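Local coordinates for protein putative gamma-glutamylcyclotransferase YkqA (Bacillus subtilis, PDB 2QIK) that is a putative gamma-glutamylcyclotransferase, probably acting on gamma-glutamyl amine substrates, at residues I110-D114 against W115-Q119; F232-L235 against Q236-A239. All blocks are in the same frame, centred on the assembly; numbering follows the deposited sequence. Where two conformers were deposited one is given.

Contact 1 (110-119) is the turn and N-terminal cap of helix 115-122, and contact 2 (232-239) is the exit from strand 224-234 into the loop that precedes helix 245-258. They belong to two successive AIG2-like regions of the chain; their centres are 19 Å apart and their nearest atoms about 8 Å apart, so they do not touch. The hairpin of strands 212-221 and 224-234 relates them: Pro214 and Asp228 meet contact 1, while Arg213 pairs with the backbone of contact 2. The substrate site inferred by similarity adjoins contact 1, the side chain of Trp115 lying about 4 Å from that of Gly9; contact 2 is away from it.

Contact 1: residues I110-D114 against W115-Q119; sequences ISSGD and WKEHQ
Ile110, in the conformer given, one of two deposited, lays its CD1 methyl over one face of the His118 ring, a CH-pi contact 3.6 Å from CD1 to the ring centroid and 15° off the normal. The two side chains cross at about a right angle, and CG2 of Ile110 backs onto His118 CB at 3.6 Å. After a type I beta turn from Ile110 to Gly113, whose positive phi suits glycine, Asp114 is the N-cap of helix 115-122. With CG anti to the backbone N (chi1 -171°), its carboxylate swings over the first helical turn, where OD2 accepts from Glu117 N at 3.2 Å, the donor standing well above the carboxylate plane. That same OD2 is salt-bridged to Arg12, which probably favours the charged form. Asp114 O takes His118 N at 2.9 Å, the first rung of the helix. Ser112 makes an ST turn: its OG accepts from Asp114 N at 3.1 Å and donates to Glu117 OE2 at 2.7 Å, reaching that oxygen from above the carboxylate plane. Glu117 bends at chi2 (-85°) to bring OE2 back to the serine, while its OE1 bonds to Tyr202 OH, so both carboxylate oxygens are held.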
loop_
_atom_site.group_PDB
_atom_site.type_symbol
_atom_site.label_atom_id
_atom_site.label_comp_id
_atom_site.label_asym_id
_atom_site.label_seq_id
_atom_site.Cartn_x
_atom_site.Cartn_y
_atom_site.Cartn_z
ATOM N N ILE A 110 16.231 5.822 -5.324
ATOM C CA ILE A 110 15.130 4.893 -5.545
ATOM C C ILE A 110 13.947 5.734 -6.020
ATOM O O ILE A 110 13.349 6.460 -5.254
ATOM C CB ILE A 110 14.754 4.134 -4.219
ATOM C CG1 ILE A 110 15.970 3.491 -3.517
ATOM C CG2 ILE A 110 13.740 3.132 -4.473
ATOM C CD1 ILE A 110 16.819 2.585 -4.300
ATOM N N SER A 111 13.644 5.679 -7.328
ATOM C CA SER A 111 12.613 6.524 -7.910
ATOM C C SER A 111 11.267 6.470 -7.252
ATOM O O SER A 111 10.568 7.477 -7.100
ATOM C CB SER A 111 12.488 6.284 -9.445
ATOM O OG SER A 111 11.556 5.281 -9.710
ATOM N N SER A 112 10.886 5.272 -6.821
ATOM C CA SER A 112 9.578 5.077 -6.224
ATOM C C SER A 112 9.435 5.678 -4.818
ATOM O O SER A 112 8.315 5.835 -4.287
ATOM C CB SER A 112 9.181 3.626 -6.104
ATOM O OG SER A 112 10.028 2.997 -5.156
ATOM N N GLY A 113 10.565 5.978 -4.198
ATOM C CA GLY A 113 10.575 6.397 -2.849
ATOM C C GLY A 113 10.207 5.319 -1.837
ATOM O O GLY A 113 10.011 5.612 -0.651
ATOM N N ASP A 114 10.148 4.068 -2.270
ATOM C CA ASP A 114 9.588 2.998 -1.456
ATOM C C ASP A 114 10.537 1.832 -1.448
ATOM O O ASP A 114 10.764 1.160 -2.457
ATOM C CB ASP A 114 8.187 2.632 -1.995
ATOM C CG ASP A 114 7.450 1.679 -1.093
ATOM O OD1 ASP A 114 6.190 1.816 -1.056
ATOM O OD2 ASP A 114 8.068 0.792 -0.477
ATOM N N TRP A 115 11.135 1.589 -0.261
ATOM C CA TRP A 115 12.133 0.557 -0.145
ATOM C C TRP A 115 11.603 -0.839 -0.431
ATOM O O TRP A 115 12.293 -1.652 -1.024
ATOM C CB TRP A 115 12.729 0.633 1.289
ATOM C CG TRP A 115 13.742 -0.378 1.634
ATOM C CD1 TRP A 115 13.678 -1.290 2.690
ATOM C CD2 TRP A 115 15.014 -0.448 1.148
ATOM N NE1 TRP A 115 14.798 -2.003 2.769
ATOM C CE2 TRP A 115 15.667 -1.529 1.845
ATOM C CE3 TRP A 115 15.687 0.163 0.120
ATOM C CZ2 TRP A 115 16.961 -1.955 1.596
ATOM C CZ3 TRP A 115 17.086 -0.274 -0.083
ATOM C CH2 TRP A 115 17.643 -1.287 0.616
ATOM N N LYS A 116 10.404 -1.133 0.047
ATOM C CA LYS A 116 9.824 -2.446 -0.248
ATOM C C LYS A 116 9.518 -2.623 -1.713
ATOM O O LYS A 116 9.693 -3.737 -2.235
ATOM C CB LYS A 116 8.580 -2.647 0.619
ATOM C CG LYS A 116 8.748 -2.896 2.034
ATOM C CD LYS A 116 7.574 -3.434 2.752
ATOM C CE LYS A 116 7.999 -3.806 4.090
ATOM N NZ LYS A 116 6.943 -4.290 4.902
ATOM N N GLU A 117 9.042 -1.588 -2.364
ATOM C CA GLU A 117 8.808 -1.674 -3.800
ATOM C C GLU A 117 10.140 -1.885 -4.499
ATOM O O GLU A 117 10.242 -2.748 -5.381
ATOM C CB GLU A 117 8.128 -0.387 -4.253
ATOM C CG GLU A 117 7.692 -0.364 -5.731
ATOM C CD GLU A 117 8.694 0.034 -6.734
ATOM O OE1 GLU A 117 8.366 -0.111 -7.948
ATOM O OE2 GLU A 117 9.757 0.541 -6.327
ATOM N N HIS A 118 11.196 -1.236 -4.038
ATOM C CA HIS A 118 12.501 -1.381 -4.632
ATOM C C HIS A 118 12.966 -2.814 -4.451
ATOM O O HIS A 118 13.596 -3.401 -5.346
ATOM C CB HIS A 118 13.471 -0.382 -4.010
ATOM C CG HIS A 118 14.924 -0.692 -4.296
ATOM N ND1 HIS A 118 15.829 -1.182 -3.374
ATOM C CD2 HIS A 118 15.613 -0.484 -5.421
ATOM C CE1 HIS A 118 17.011 -1.319 -3.957
ATOM N NE2 HIS A 118 16.905 -0.908 -5.203
ATOM N N GLN A 119 12.787 -3.396 -3.272
ATOM C CA GLN A 119 13.230 -4.794 -3.021
ATOM C C GLN A 119 12.501 -5.761 -3.938
ATOM O O GLN A 119 13.072 -6.662 -4.478
ATOM C CB GLN A 119 12.991 -5.154 -1.574
ATOM C CG GLN A 119 13.947 -4.395 -0.584
ATOM C CD GLN A 119 13.614 -4.693 0.845
ATOM O OE1 GLN A 119 14.531 -5.095 1.617
ATOM N NE2 GLN A 119 12.395 -4.594 1.197
#

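Contact 2: residues F232-L235 against Q236-A239; sequences FLVL and QKEA
The carbonyl oxygen of Gln236 lies 3.5 Å from Val234 CG1, the methyl placed anti to the backbone N (chi1 172°), beside the carbonyl carbon where the chain goes on. Here the chain leaves strand 224-234, one arm of the antiparallel hairpin with strand 212-221, and turns into the loop before helix 245-258. Val234 also touches Thr168 and Leu169 of strand 164-171. Where the chain enters Lys237, a water accepts from Lys237 N at 2.9 Å and donates to Leu235 O at 3.2 Å, bridging the bend. The side chain of Lys237 folds back along the strand end: it is extended as far as CE and then bends at chi4 (-65°), bringing NZ round to Val234 O at 2.9 Å. The ammonium meets that oxygen in the carbonyl plane, on a lone pair, with a C=O...N angle of 132°. Along the way Lys237 CG passes Val234 CG1 at 4.0 Å, and CE lies 3.5 Å from Val234 O. NZ also forms a salt bridge to Asp178, whose other carboxylate oxygen accepts from Val234 N, so lysine and aspartate together grip both backbone polar atoms of Val234. Were Lys237 an alanine, Asp178 would probably lose this countercharge and Val234 O this donor, letting the strand end and the loop part more easily. Beyond it, Glu238 ties the loop to strand 164-171 through a backbone bond with Thr168 and a salt bridge from its OE1 to Lys170 NZ.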
loop_
_atom_site.group_PDB
_atom_site.type_symbol
_atom_site.label_atom_id
_atom_site.label_comp_id
_atom_site.label_asym_id
_atom_site.label_seq_id
_atom_site.Cartn_x
_atom_site.Cartn_y
_atom_site.Cartn_z
ATOM N N PHE A 232 -2.380 -1.877 -4.752
ATOM C CA PHE A 232 -2.198 -0.561 -5.308
ATOM C C PHE A 232 -3.158 0.366 -4.629
ATOM O O PHE A 232 -4.318 0.006 -4.366
ATOM C CB PHE A 232 -2.423 -0.559 -6.837
ATOM C CG PHE A 232 -1.401 -1.326 -7.576
ATOM C CD1 PHE A 232 -1.567 -2.670 -7.798
ATOM C CD2 PHE A 232 -0.225 -0.725 -8.000
ATOM C CE1 PHE A 232 -0.601 -3.405 -8.427
ATOM C CE2 PHE A 232 0.742 -1.439 -8.651
ATOM C CZ PHE A 232 0.557 -2.791 -8.855
ATOM N N LEU A 233 -2.660 1.572 -4.273
ATOM C CA LEU A 233 -3.491 2.582 -3.505
ATOM C C LEU A 233 -3.458 3.923 -4.227
ATOM O O LEU A 233 -2.458 4.267 -4.846
ATOM C CB LEU A 233 -2.971 2.736 -2.069
ATOM C CG LEU A 233 -2.946 1.452 -1.255
ATOM C CD1 LEU A 233 -2.213 1.690 0.053
ATOM C CD2 LEU A 233 -4.332 0.877 -1.072
ATOM N N VAL A 234 -4.592 4.631 -4.174
ATOM C CA VAL A 234 -4.708 5.903 -4.836
ATOM C C VAL A 234 -3.790 6.931 -4.225
ATOM O O VAL A 234 -3.671 7.064 -3.015
ATOM C CB VAL A 234 -6.171 6.390 -4.769
ATOM C CG1 VAL A 234 -6.342 7.809 -5.261
ATOM C CG2 VAL A 234 -7.057 5.493 -5.569
ATOM N N LEU A 235 -3.136 7.724 -5.089
ATOM C CA LEU A 235 -2.268 8.804 -4.652
ATOM C C LEU A 235 -2.950 10.103 -4.350
ATOM O O LEU A 235 -2.651 10.728 -3.320
ATOM C CB LEU A 235 -1.129 8.978 -5.688
ATOM C CG LEU A 235 -0.090 7.912 -5.567
ATOM C CD1 LEU A 235 0.762 7.804 -6.854
ATOM C CD2 LEU A 235 0.815 8.186 -4.378
ATOM N N GLN A 236 -3.875 10.535 -5.170
ATOM C CA GLN A 236 -4.608 11.773 -4.874
ATOM C C GLN A 236 -6.065 11.421 -4.534
ATOM O O GLN A 236 -6.919 11.210 -5.420
ATOM C CB GLN A 236 -4.595 12.581 -6.149
ATOM C CG GLN A 236 -3.304 13.284 -6.669
ATOM C CD GLN A 236 -2.027 12.461 -7.038
ATOM O OE1 GLN A 236 -1.859 11.747 -8.158
ATOM N NE2 GLN A 236 -1.016 12.694 -6.147
ATOM N N LYS A 237 -6.345 11.305 -3.243
ATOM C CA LYS A 237 -7.633 10.797 -2.814
ATOM C C LYS A 237 -8.624 11.990 -2.774
ATOM O O LYS A 237 -8.253 13.050 -2.325
ATOM C CB LYS A 237 -7.505 10.174 -1.448
ATOM C CG LYS A 237 -6.559 8.928 -1.450
ATOM C CD LYS A 237 -6.557 8.255 -0.163
ATOM C CE LYS A 237 -5.356 7.352 0.072
ATOM N NZ LYS A 237 -5.303 6.194 -0.836
ATOM N N GLU A 238 -9.825 11.763 -3.258
ATOM C CA GLU A 238 -10.870 12.737 -3.219
ATOM C C GLU A 238 -12.082 12.172 -2.480
ATOM O O GLU A 238 -12.156 10.969 -2.201
ATOM C CB GLU A 238 -11.160 13.182 -4.668
ATOM C CG GLU A 238 -9.901 13.722 -5.359
ATOM C CD GLU A 238 -9.856 14.557 -6.688
ATOM O OE1 GLU A 238 -10.677 15.507 -6.888
ATOM O OE2 GLU A 238 -8.841 14.318 -7.471
ATOM N N ALA A 239 -13.042 13.038 -2.104
ATOM C CA ALA A 239 -14.313 12.553 -1.545
ATOM C C ALA A 239 -14.952 11.560 -2.500
ATOM O O ALA A 239 -14.867 11.670 -3.700
ATOM C CB ALA A 239 -15.266 13.635 -1.195
HETATM O O HOH W 1 -4.557 12.215 -1.177
#